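Local coordinates for protein putative platelet activating factor (Streptococcus pneumoniae, PDB 2HSJ) that is of unknown function but probably hydrolyses ester bonds, like GDSL-type lipases and acylhydrolases, at residues Lys23-Asn28 and Leu74-Ala79; Val33-Leu38 and Thr59-Gly64; Tyr68-Leu73 and Leu91-Asn96; Leu130-Val135 and Asn155-Tyr160. All blocks are in the same frame, centred on the assembly; numbering follows the deposited sequence.

Contact 1 (Lys23-Asn28 and Leu74-Ala79); sequences KYRHLN and LENLDA
The flat guanidinium of R25 has the methyl of A79 over one face, offset from its middle, and acceptors round its edge. D78 lies at that edge with its carboxylate turned only 20° from the guanidinium plane, so a side-on, two-pronged salt bridge forms: NE of R25 reaches OD2 of D78 at 2.8 Å, and NH2 of R25 reaches OD1 of D78 at 3.0 Å. Both oxygens are met on their syn side. The same NH2 gives its other hydrogen to OD1 of N76, at 3.0 Å, arriving in the carbonyl plane on a lone pair. A water accepts from R25 NH1 and returns a weak bond to N76 OD1. Arginine suits this place because its chain, extended from CG to NE, spans the distance while its planar head serves several acceptors at once, and these bonds fix its rotation.

Beside the salt bridge, A79 is small enough to let the backbones approach, its CB lying 3.8 Å from R25 CG and 4.3 Å from Y24 CB. N28 ND2 donates to A79 O at 3.2 Å from well above the carbonyl plane, while its OD1 accepts from R63, so this amide uses both ends. N76, the first residue to leave helical geometry, keeps its ND2 tied back to L72 O.

The arrangement is a helix docked on a helix end: the last turns of helix 3-30 are clamped, by an arginine-carboxylate pair at the partly exposed side, to the turn that follows helix 70-75 in this SGNH-hydrolase-type α/β fold.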
# COMPACT_ATOMS: atom_id res chain seq x y z
N LYS D 23 -21.53 0.81 -8.01
CA LYS D 23 -20.61 0.74 -6.88
C LYS D 23 -19.16 0.74 -7.38
O LYS D 23 -18.33 1.54 -6.93
CB LYS D 23 -20.89 -0.55 -6.10
CG LYS D 23 -20.07 -0.72 -4.81
CD LYS D 23 -20.24 -2.07 -4.17
CE LYS D 23 -19.67 -2.08 -2.74
NZ LYS D 23 -19.71 -3.48 -2.14
N TYR D 24 -18.86 -0.13 -8.35
CA TYR D 24 -17.50 -0.19 -8.87
C TYR D 24 -17.09 1.11 -9.56
O TYR D 24 -15.96 1.56 -9.40
CB TYR D 24 -17.43 -1.32 -9.86
CG TYR D 24 -17.41 -2.71 -9.26
CD1 TYR D 24 -17.22 -2.92 -7.87
CD2 TYR D 24 -17.55 -3.83 -10.08
CE1 TYR D 24 -17.17 -4.24 -7.33
CE2 TYR D 24 -17.51 -5.12 -9.56
CZ TYR D 24 -17.31 -5.33 -8.20
OH TYR D 24 -17.26 -6.63 -7.69
N ARG D 25 -17.99 1.72 -10.31
CA ARG D 25 -17.61 2.95 -11.01
C ARG D 25 -17.19 4.03 -10.02
O ARG D 25 -16.23 4.78 -10.27
CB ARG D 25 -18.72 3.42 -11.96
CG ARG D 25 -18.77 2.58 -13.20
CD ARG D 25 -19.86 3.07 -14.14
NE ARG D 25 -19.82 2.25 -15.36
CZ ARG D 25 -20.77 1.43 -15.77
NH1 ARG D 25 -21.93 1.34 -15.10
NH2 ARG D 25 -20.59 0.72 -16.88
N HIS D 26 -17.88 4.11 -8.89
CA HIS D 26 -17.52 5.12 -7.90
C HIS D 26 -16.23 4.72 -7.16
O HIS D 26 -15.35 5.55 -6.94
CB HIS D 26 -18.65 5.36 -6.92
CG HIS D 26 -18.50 6.61 -6.10
ND1 HIS D 26 -19.57 7.19 -5.46
CD2 HIS D 26 -17.44 7.44 -5.86
CE1 HIS D 26 -19.18 8.27 -4.80
NE2 HIS D 26 -17.89 8.45 -5.03
N LEU D 27 -16.10 3.43 -6.79
CA LEU D 27 -14.87 3.02 -6.14
C LEU D 27 -13.65 3.21 -7.02
O LEU D 27 -12.54 3.50 -6.52
CB LEU D 27 -14.95 1.55 -5.73
CG LEU D 27 -15.74 1.25 -4.48
CD1 LEU D 27 -15.81 -0.29 -4.34
CD2 LEU D 27 -15.11 1.89 -3.24
N ASN D 28 -13.80 3.04 -8.33
CA ASN D 28 -12.68 3.23 -9.25
C ASN D 28 -12.06 4.62 -9.10
O ASN D 28 -10.86 4.81 -9.36
CB ASN D 28 -13.14 3.06 -10.68
CG ASN D 28 -13.47 1.63 -11.03
OD1 ASN D 28 -13.19 0.71 -10.27
ND2 ASN D 28 -14.04 1.44 -12.21
N LEU D 74 -18.14 -6.83 -21.68
CA LEU D 74 -17.67 -5.94 -22.73
C LEU D 74 -18.40 -4.59 -22.71
O LEU D 74 -17.77 -3.53 -22.77
CB LEU D 74 -17.83 -6.61 -24.10
CG LEU D 74 -17.47 -5.70 -25.29
CD1 LEU D 74 -16.00 -5.24 -25.25
CD2 LEU D 74 -17.81 -6.41 -26.60
N GLU D 75 -19.72 -4.63 -22.59
CA GLU D 75 -20.53 -3.42 -22.59
C GLU D 75 -20.18 -2.49 -21.43
O GLU D 75 -20.18 -1.26 -21.58
CB GLU D 75 -22.01 -3.83 -22.51
CG GLU D 75 -22.98 -2.71 -22.73
CD GLU D 75 -24.40 -3.08 -22.32
OE1 GLU D 75 -24.76 -4.28 -22.41
OE2 GLU D 75 -25.14 -2.17 -21.90
N ASN D 76 -19.84 -3.09 -20.28
CA ASN D 76 -19.59 -2.34 -19.05
C ASN D 76 -18.15 -2.41 -18.59
O ASN D 76 -17.88 -2.28 -17.40
CB ASN D 76 -20.50 -2.86 -17.95
CG ASN D 76 -21.94 -2.54 -18.23
OD1 ASN D 76 -22.39 -1.42 -18.01
ND2 ASN D 76 -22.66 -3.51 -18.81
N LEU D 77 -17.23 -2.63 -19.53
CA LEU D 77 -15.85 -2.90 -19.17
C LEU D 77 -15.21 -1.83 -18.28
O LEU D 77 -14.37 -2.13 -17.42
CB LEU D 77 -15.03 -3.09 -20.44
CG LEU D 77 -13.57 -3.52 -20.25
CD1 LEU D 77 -13.46 -4.84 -19.49
CD2 LEU D 77 -12.90 -3.64 -21.65
N ASP D 78 -15.64 -0.58 -18.48
CA ASP D 78 -15.10 0.53 -17.71
C ASP D 78 -15.30 0.39 -16.21
O ASP D 78 -14.54 0.95 -15.42
CB ASP D 78 -15.78 1.85 -18.15
CG ASP D 78 -17.26 1.90 -17.81
OD1 ASP D 78 -18.05 1.09 -18.34
OD2 ASP D 78 -17.66 2.80 -17.04
N ALA D 79 -16.36 -0.32 -15.82
CA ALA D 79 -16.61 -0.48 -14.38
C ALA D 79 -15.53 -1.37 -13.71
O ALA D 79 -15.43 -1.40 -12.48
CB ALA D 79 -18.01 -1.07 -14.15
O HOH W 1 -24.35 -0.11 -15.70

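Contact 2 (Val33-Leu38 and Thr59-Gly64); sequences VEPNIL and TIVNRG
I37 and I60 carry nearly the same first torsion (chi1 -49° and -53°), each with CG1 beside its own backbone N, and the two branched chains therefore run side by side on one face of the sheet, with I37 CB 4.1 Å from I60 CG1. On the other face V61 has CG1 anti to its nitrogen (chi1 173°), which turns CG2 toward the loop before strand 37-41: V61 CG2 meets P35 CB at 3.8 Å and V33 CG2 at 4.1 Å. L38 lies alongside V61 and brings CD2 within 4.1 Å of V61 CB; the same methyl also approaches the aliphatic CG of R63. The beta-branched I37, I60 and V61 suit their places, since such residues favour extended backbone and give short, wide surfaces for neighbours to pack on.

The backbones join as parallel strands. V61 N donates to I37 O at 2.9 Å, nearly straight, and I60 CA-H leans on the same oxygen. At the entry to the strand T59 O is gripped twice, by N36 N at 2.9 Å and by I37 N at 3.1 Å, which pins the point where the loop becomes strand. Beyond the pairing N62 OD1 accepts from G64 N in an Asx turn. Strand 60-64 is an outermost strand of this chain's sheet, and Q51 of a second subunit donates to I60 O.

Chemically, apolar contacts on both faces enclose a few backbone bonds, while R63 divides its guanidinium between its own chain (N62 O, N28 and the Y24 ring) and a salt bridge to E52 of the second subunit.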
# COMPACT_ATOMS: atom_id res chain seq x y z
N VAL D 33 -6.41 2.25 -2.66
CA VAL D 33 -5.37 1.28 -2.98
C VAL D 33 -5.07 1.32 -4.47
O VAL D 33 -5.90 1.73 -5.28
CB VAL D 33 -5.73 -0.16 -2.53
CG1 VAL D 33 -5.97 -0.18 -1.03
CG2 VAL D 33 -6.96 -0.68 -3.28
N GLU D 34 -3.87 0.85 -4.83
CA GLU D 34 -3.50 0.66 -6.22
C GLU D 34 -3.58 -0.82 -6.53
O GLU D 34 -2.84 -1.62 -5.94
CB GLU D 34 -2.06 1.15 -6.42
CG GLU D 34 -1.96 2.68 -6.49
CD GLU D 34 -2.44 3.25 -7.82
OE1 GLU D 34 -2.92 2.50 -8.69
OE2 GLU D 34 -2.34 4.49 -7.99
N PRO D 35 -4.51 -1.23 -7.42
CA PRO D 35 -4.55 -2.65 -7.72
C PRO D 35 -3.29 -3.11 -8.44
O PRO D 35 -2.92 -2.52 -9.45
CB PRO D 35 -5.77 -2.82 -8.63
CG PRO D 35 -6.27 -1.45 -8.92
CD PRO D 35 -5.56 -0.44 -8.11
N ASN D 36 -2.65 -4.14 -7.92
CA ASN D 36 -1.59 -4.80 -8.65
C ASN D 36 -2.19 -5.83 -9.60
O ASN D 36 -1.71 -6.01 -10.73
CB ASN D 36 -0.59 -5.43 -7.67
CG ASN D 36 0.53 -6.16 -8.38
OD1 ASN D 36 0.49 -7.40 -8.51
ND2 ASN D 36 1.54 -5.41 -8.89
N ILE D 37 -3.25 -6.50 -9.13
CA ILE D 37 -3.98 -7.47 -9.92
C ILE D 37 -5.45 -7.07 -9.82
O ILE D 37 -5.95 -6.76 -8.72
CB ILE D 37 -3.81 -8.91 -9.33
CG1 ILE D 37 -2.32 -9.23 -9.07
CG2 ILE D 37 -4.56 -9.96 -10.16
CD1 ILE D 37 -1.48 -9.49 -10.23
N LEU D 38 -6.14 -7.02 -10.97
CA LEU D 38 -7.59 -6.93 -10.98
C LEU D 38 -8.16 -8.29 -11.32
O LEU D 38 -7.77 -8.87 -12.35
CB LEU D 38 -8.05 -5.92 -12.04
CG LEU D 38 -7.81 -4.45 -11.69
CD1 LEU D 38 -7.85 -3.58 -12.93
CD2 LEU D 38 -8.84 -3.89 -10.70
N THR D 59 -1.66 -6.62 -3.71
CA THR D 59 -3.01 -6.06 -3.71
C THR D 59 -3.81 -6.53 -4.90
O THR D 59 -3.56 -6.12 -6.05
CB THR D 59 -3.01 -4.52 -3.67
OG1 THR D 59 -2.23 -4.10 -2.55
CG2 THR D 59 -4.42 -3.98 -3.51
N ILE D 60 -4.80 -7.37 -4.61
CA ILE D 60 -5.68 -7.96 -5.61
C ILE D 60 -7.06 -7.39 -5.32
O ILE D 60 -7.56 -7.47 -4.21
CB ILE D 60 -5.75 -9.50 -5.46
CG1 ILE D 60 -4.32 -10.06 -5.46
CG2 ILE D 60 -6.65 -10.10 -6.58
CD1 ILE D 60 -4.18 -11.61 -5.29
N VAL D 61 -7.64 -6.79 -6.34
CA VAL D 61 -8.94 -6.14 -6.19
C VAL D 61 -10.02 -6.88 -6.96
O VAL D 61 -9.83 -7.27 -8.12
CB VAL D 61 -8.87 -4.62 -6.62
CG1 VAL D 61 -10.22 -3.94 -6.65
CG2 VAL D 61 -7.95 -3.84 -5.69
N ASN D 62 -11.18 -7.04 -6.31
CA ASN D 62 -12.28 -7.80 -6.88
C ASN D 62 -13.13 -6.89 -7.75
O ASN D 62 -13.70 -5.89 -7.28
CB ASN D 62 -13.15 -8.34 -5.74
CG ASN D 62 -13.98 -9.51 -6.18
OD1 ASN D 62 -14.63 -9.46 -7.22
ND2 ASN D 62 -13.95 -10.61 -5.41
N ARG D 63 -13.24 -7.27 -9.02
CA ARG D 63 -14.21 -6.61 -9.89
C ARG D 63 -15.08 -7.69 -10.57
O ARG D 63 -15.40 -7.59 -11.75
CB ARG D 63 -13.49 -5.71 -10.93
CG ARG D 63 -12.97 -4.37 -10.33
CD ARG D 63 -14.15 -3.48 -9.96
NE ARG D 63 -13.80 -2.15 -9.44
CZ ARG D 63 -13.55 -1.92 -8.15
NH1 ARG D 63 -13.56 -2.92 -7.26
NH2 ARG D 63 -13.26 -0.67 -7.74
N GLY D 64 -15.52 -8.67 -9.78
CA GLY D 64 -16.45 -9.68 -10.31
C GLY D 64 -17.90 -9.30 -10.06
O GLY D 64 -18.22 -8.52 -9.14

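Contact 3 (Tyr68-Leu73 and Leu91-Asn96); sequences YQTGLL and LLIGTN
The CD1 methyl of I93 sits in the middle of this contact, wedged against the start of helix 70-75. I93 CD1 lies 3.5 Å from Q69 C, 3.8 Å from L73 CD2 and 4.2 Å from Y68 CB. The torsion responsible is chi1 of -163°, which swings CG1 away from the I93 nitrogen and across to the helix, while I93 CG2 is left to meet T70 CG2 at 4.0 Å. L73 completes the apolar centre: L73 CD2 also presses on L91 CD1 at 3.6 Å, so one leucine methyl bridges L91 of the strand and I93 just beyond it. Branched aliphatic chains fit this seam between strand and helix, and L91 and I93 also touch L111 of helix 104-121.

Outward, the contact turns polar. Q69, at the N-cap position of its helix, lays CG against N96 CB at 3.8 Å. N96 ND2 donates to Y68 O at 3.0 Å, the oxygen lying near the amide plane, and the N96 OD1 end is held by R148. A water gives its own hydrogen to Y68 O and accepts from G94 N and N96 N. Y68 O thus has two donors, and the water links the two segments where helix 95-99 begins. G94 has a positive phi of 131°, at which a side-chain carbon would collide with the preceding carbonyl oxygen.

G94, T95 and N96 belong to the GxND signature of SGNH hydrolases, whose asparagine in relatives contributes to the oxyanion hole. The amide-carbonyl bond and the bridging water together restrain the turn that presents it, a restraint consistent with a pre-organised site.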
# COMPACT_ATOMS: atom_id res chain seq x y z
N TYR D 68 -22.50 -12.76 -14.56
CA TYR D 68 -21.96 -12.01 -15.71
C TYR D 68 -21.68 -12.95 -16.87
O TYR D 68 -21.39 -14.12 -16.67
CB TYR D 68 -20.65 -11.33 -15.34
CG TYR D 68 -20.60 -9.83 -15.53
CD1 TYR D 68 -21.75 -9.02 -15.39
CD2 TYR D 68 -19.37 -9.19 -15.78
CE1 TYR D 68 -21.65 -7.61 -15.52
CE2 TYR D 68 -19.27 -7.82 -15.89
CZ TYR D 68 -20.39 -7.05 -15.75
OH TYR D 68 -20.28 -5.70 -15.86
N GLN D 69 -21.79 -12.39 -18.06
CA GLN D 69 -21.50 -13.07 -19.31
C GLN D 69 -20.56 -12.17 -20.07
O GLN D 69 -20.47 -10.98 -19.79
CB GLN D 69 -22.76 -13.25 -20.14
CG GLN D 69 -23.80 -14.13 -19.51
CD GLN D 69 -25.11 -14.07 -20.28
OE1 GLN D 69 -26.15 -13.75 -19.72
NE2 GLN D 69 -25.06 -14.37 -21.56
N THR D 70 -19.90 -12.72 -21.09
CA THR D 70 -18.90 -11.96 -21.85
C THR D 70 -19.47 -10.68 -22.46
O THR D 70 -18.83 -9.65 -22.47
CB THR D 70 -18.22 -12.81 -22.97
OG1 THR D 70 -19.19 -13.18 -23.96
CG2 THR D 70 -17.50 -14.08 -22.37
N GLY D 71 -20.70 -10.74 -22.97
CA GLY D 71 -21.30 -9.54 -23.56
C GLY D 71 -21.55 -8.41 -22.57
O GLY D 71 -21.36 -7.23 -22.90
N LEU D 72 -21.97 -8.78 -21.35
CA LEU D 72 -22.25 -7.78 -20.32
C LEU D 72 -20.95 -7.12 -19.88
O LEU D 72 -20.88 -5.90 -19.65
CB LEU D 72 -22.92 -8.43 -19.11
CG LEU D 72 -24.25 -9.15 -19.35
CD1 LEU D 72 -24.66 -9.92 -18.07
CD2 LEU D 72 -25.33 -8.16 -19.76
N LEU D 73 -19.90 -7.93 -19.79
CA LEU D 73 -18.59 -7.42 -19.38
C LEU D 73 -18.04 -6.45 -20.41
O LEU D 73 -17.56 -5.38 -20.07
CB LEU D 73 -17.59 -8.56 -19.11
CG LEU D 73 -16.12 -8.19 -18.91
CD1 LEU D 73 -16.04 -7.27 -17.69
CD2 LEU D 73 -15.28 -9.45 -18.70
N LEU D 91 -8.99 -12.96 -15.69
CA LEU D 91 -10.32 -12.96 -16.25
C LEU D 91 -10.90 -14.38 -16.20
O LEU D 91 -10.36 -15.31 -16.81
CB LEU D 91 -10.24 -12.45 -17.69
CG LEU D 91 -11.55 -12.38 -18.42
CD1 LEU D 91 -12.57 -11.56 -17.64
CD2 LEU D 91 -11.27 -11.79 -19.82
N LEU D 92 -12.03 -14.52 -15.50
CA LEU D 92 -12.72 -15.80 -15.40
C LEU D 92 -14.16 -15.53 -15.79
O LEU D 92 -14.95 -14.94 -15.03
CB LEU D 92 -12.68 -16.41 -13.98
CG LEU D 92 -13.45 -17.73 -13.83
CD1 LEU D 92 -12.99 -18.81 -14.87
CD2 LEU D 92 -13.27 -18.22 -12.42
N ILE D 93 -14.52 -15.97 -16.99
CA ILE D 93 -15.85 -15.69 -17.50
C ILE D 93 -16.17 -16.66 -18.61
O ILE D 93 -15.25 -17.17 -19.27
CB ILE D 93 -15.97 -14.20 -17.97
CG1 ILE D 93 -17.45 -13.78 -18.10
CG2 ILE D 93 -15.11 -13.94 -19.22
CD1 ILE D 93 -17.66 -12.31 -18.07
N GLY D 94 -17.47 -16.92 -18.78
CA GLY D 94 -17.94 -17.75 -19.87
C GLY D 94 -18.90 -18.82 -19.43
O GLY D 94 -19.71 -19.26 -20.25
N THR D 95 -18.85 -19.26 -18.16
CA THR D 95 -19.75 -20.35 -17.74
C THR D 95 -21.21 -19.95 -17.91
O THR D 95 -22.04 -20.81 -18.18
CB THR D 95 -19.45 -20.91 -16.33
OG1 THR D 95 -20.06 -22.21 -16.19
CG2 THR D 95 -19.94 -19.98 -15.21
N ASN D 96 -21.49 -18.66 -17.78
CA ASN D 96 -22.87 -18.19 -17.91
C ASN D 96 -23.25 -18.00 -19.36
O ASN D 96 -24.44 -18.16 -19.71
CB ASN D 96 -23.12 -16.96 -17.05
CG ASN D 96 -22.93 -17.26 -15.58
OD1 ASN D 96 -23.23 -18.37 -15.12
ND2 ASN D 96 -22.37 -16.32 -14.84
O HOH W 2 -19.75 -16.38 -17.06

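Contact 4 (Leu130-Val135 and Asn155-Tyr160); sequences LSILPV and NWNQAY
N157 clasps the backbone of I132 with both ends of its amide. N157 OD1 accepts from I132 N at 2.8 Å, the shortest polar bond here though a bent one, and N157 ND2 donates to I132 O at 3.0 Å along an almost straight line (172°), in the carbonyl plane and on a lone pair. One side chain therefore meets the N-H and C=O of a single extended residue much as a neighbouring strand would. Asparagine suits the task: it carries donor and acceptor side by side, and with CG beside the backbone N (chi1 -73°) its short chain reaches from the helix to the loop. The amide also rests on S131, whose CB is 3.6 Å from N157 ND2.

Next to this polar clasp the I132 side chain runs into helix 150-164. I132 CD1 touches W156 CB at 3.9 Å and lies 3.7 Å from CZ of Y160, whose side chain it crosses at about a right angle. The branched isoleucine chain, with CD1 at its end, fits between the two aromatic residues. L130 O approaches the Y160 ring at its edge, 3.7 Å from CD2. The tyrosine hydroxyl bonds to I93 O, in the turn after strand 88-92, while S131 OG is held by backbone nitrogens of V175 and F176.

Sheet-like backbone bonding persists to S131, which pairs with V173; at I132 the N157 amide supplies a partner for both the N-H and the C=O. Buried amide-to-backbone pairing, shielded by isoleucine and aromatics, thus satisfies the polar backbone of the loop as it leaves strand 126-130.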
# COMPACT_ATOMS: atom_id res chain seq x y z
N LEU D 130 -8.40 -17.32 -17.69
CA LEU D 130 -8.55 -18.60 -17.03
C LEU D 130 -9.41 -19.53 -17.86
O LEU D 130 -10.39 -19.12 -18.47
CB LEU D 130 -9.18 -18.44 -15.64
CG LEU D 130 -8.16 -18.17 -14.53
CD1 LEU D 130 -7.33 -16.88 -14.73
CD2 LEU D 130 -8.94 -18.15 -13.21
N SER D 131 -9.08 -20.82 -17.82
CA SER D 131 -10.02 -21.81 -18.31
C SER D 131 -11.34 -21.67 -17.54
O SER D 131 -11.34 -21.50 -16.32
CB SER D 131 -9.44 -23.19 -18.06
OG SER D 131 -9.23 -23.39 -16.69
N ILE D 132 -12.47 -21.78 -18.24
CA ILE D 132 -13.75 -21.97 -17.56
C ILE D 132 -13.67 -23.22 -16.68
O ILE D 132 -13.14 -24.26 -17.08
CB ILE D 132 -14.89 -22.10 -18.60
CG1 ILE D 132 -14.96 -20.84 -19.47
CG2 ILE D 132 -16.22 -22.46 -17.92
CD1 ILE D 132 -15.84 -20.99 -20.73
N LEU D 133 -14.20 -23.13 -15.46
CA LEU D 133 -14.04 -24.23 -14.52
C LEU D 133 -15.00 -25.38 -14.82
O LEU D 133 -16.05 -25.17 -15.44
CB LEU D 133 -14.25 -23.73 -13.09
CG LEU D 133 -13.52 -22.46 -12.67
CD1 LEU D 133 -13.72 -22.20 -11.18
CD2 LEU D 133 -12.07 -22.58 -12.99
N PRO D 134 -14.68 -26.61 -14.36
CA PRO D 134 -15.59 -27.75 -14.54
C PRO D 134 -16.84 -27.61 -13.66
O PRO D 134 -16.84 -26.84 -12.68
CB PRO D 134 -14.78 -28.97 -14.09
CG PRO D 134 -13.75 -28.37 -13.13
CD PRO D 134 -13.47 -26.96 -13.59
N VAL D 135 -17.87 -28.36 -14.03
CA VAL D 135 -19.05 -28.52 -13.22
C VAL D 135 -19.12 -29.96 -12.73
O VAL D 135 -18.40 -30.84 -13.23
CB VAL D 135 -20.32 -28.16 -14.02
CG1 VAL D 135 -20.31 -26.69 -14.36
CG2 VAL D 135 -20.46 -29.05 -15.28
N ASN D 155 -14.48 -27.77 -24.75
CA ASN D 155 -14.46 -27.19 -26.10
C ASN D 155 -14.26 -25.67 -26.09
O ASN D 155 -13.50 -25.12 -26.89
CB ASN D 155 -15.71 -27.58 -26.89
CG ASN D 155 -15.72 -29.05 -27.25
OD1 ASN D 155 -14.67 -29.69 -27.33
ND2 ASN D 155 -16.91 -29.60 -27.49
N TRP D 156 -14.93 -24.99 -25.16
CA TRP D 156 -14.72 -23.56 -25.03
C TRP D 156 -13.29 -23.27 -24.61
O TRP D 156 -12.69 -22.33 -25.12
CB TRP D 156 -15.72 -22.94 -24.07
CG TRP D 156 -17.06 -22.78 -24.73
CD1 TRP D 156 -17.73 -23.71 -25.51
CD2 TRP D 156 -17.90 -21.61 -24.69
NE1 TRP D 156 -18.94 -23.19 -25.94
CE2 TRP D 156 -19.08 -21.92 -25.44
CE3 TRP D 156 -17.80 -20.36 -24.07
CZ2 TRP D 156 -20.12 -20.99 -25.61
CZ3 TRP D 156 -18.84 -19.44 -24.22
CH2 TRP D 156 -19.99 -19.77 -24.98
N ASN D 157 -12.76 -24.08 -23.71
CA ASN D 157 -11.40 -23.86 -23.21
C ASN D 157 -10.36 -24.01 -24.29
O ASN D 157 -9.35 -23.30 -24.28
CB ASN D 157 -11.12 -24.74 -21.99
CG ASN D 157 -11.86 -24.25 -20.76
OD1 ASN D 157 -12.25 -23.08 -20.70
ND2 ASN D 157 -12.02 -25.12 -19.75
N GLN D 158 -10.63 -24.89 -25.26
CA GLN D 158 -9.72 -25.04 -26.40
C GLN D 158 -9.72 -23.76 -27.22
O GLN D 158 -8.65 -23.29 -27.65
CB GLN D 158 -10.10 -26.27 -27.26
CG GLN D 158 -9.00 -26.74 -28.21
CD GLN D 158 -9.27 -28.14 -28.75
OE1 GLN D 158 -10.04 -28.92 -28.16
NE2 GLN D 158 -8.65 -28.47 -29.89
N ALA D 159 -10.91 -23.18 -27.42
CA ALA D 159 -11.04 -21.89 -28.10
C ALA D 159 -10.37 -20.72 -27.35
O ALA D 159 -9.72 -19.88 -27.96
CB ALA D 159 -12.50 -21.60 -28.39
N TYR D 160 -10.54 -20.67 -26.03
CA TYR D 160 -9.87 -19.64 -25.23
C TYR D 160 -8.35 -19.76 -25.39
O TYR D 160 -7.65 -18.75 -25.49
CB TYR D 160 -10.20 -19.83 -23.74
CG TYR D 160 -11.55 -19.26 -23.27
CD1 TYR D 160 -12.65 -19.17 -24.14
CD2 TYR D 160 -11.71 -18.84 -21.95
CE1 TYR D 160 -13.89 -18.67 -23.69
CE2 TYR D 160 -12.93 -18.33 -21.50
CZ TYR D 160 -14.02 -18.25 -22.37
OH TYR D 160 -15.21 -17.74 -21.93

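Overall arrangement
Contact 2 includes the outermost strand 60-64 and contact 1 packs against it, their centres 13 Å apart; they meet directly where Y24 OH approaches G64 O at 2.6 Å, a probable hydrogen bond, and both also reach the second subunit. Contact 3 shares helix 70-75 with contact 1, and its centre is about 6 Å from the centre of the chain. It carries part of the family's GxND motif. Contact 4 begins where strand 126-130, next to 88-92, ends: L91 O and L130 N, 2.9 Å apart, probably bond contact 3 to it. Contacts 1 and 4, with centres about 25 Å apart, flank the chain's centre. The N36 side chain is about 8 Å, and the Y160 side chain about 11 Å, from a magnesium ion.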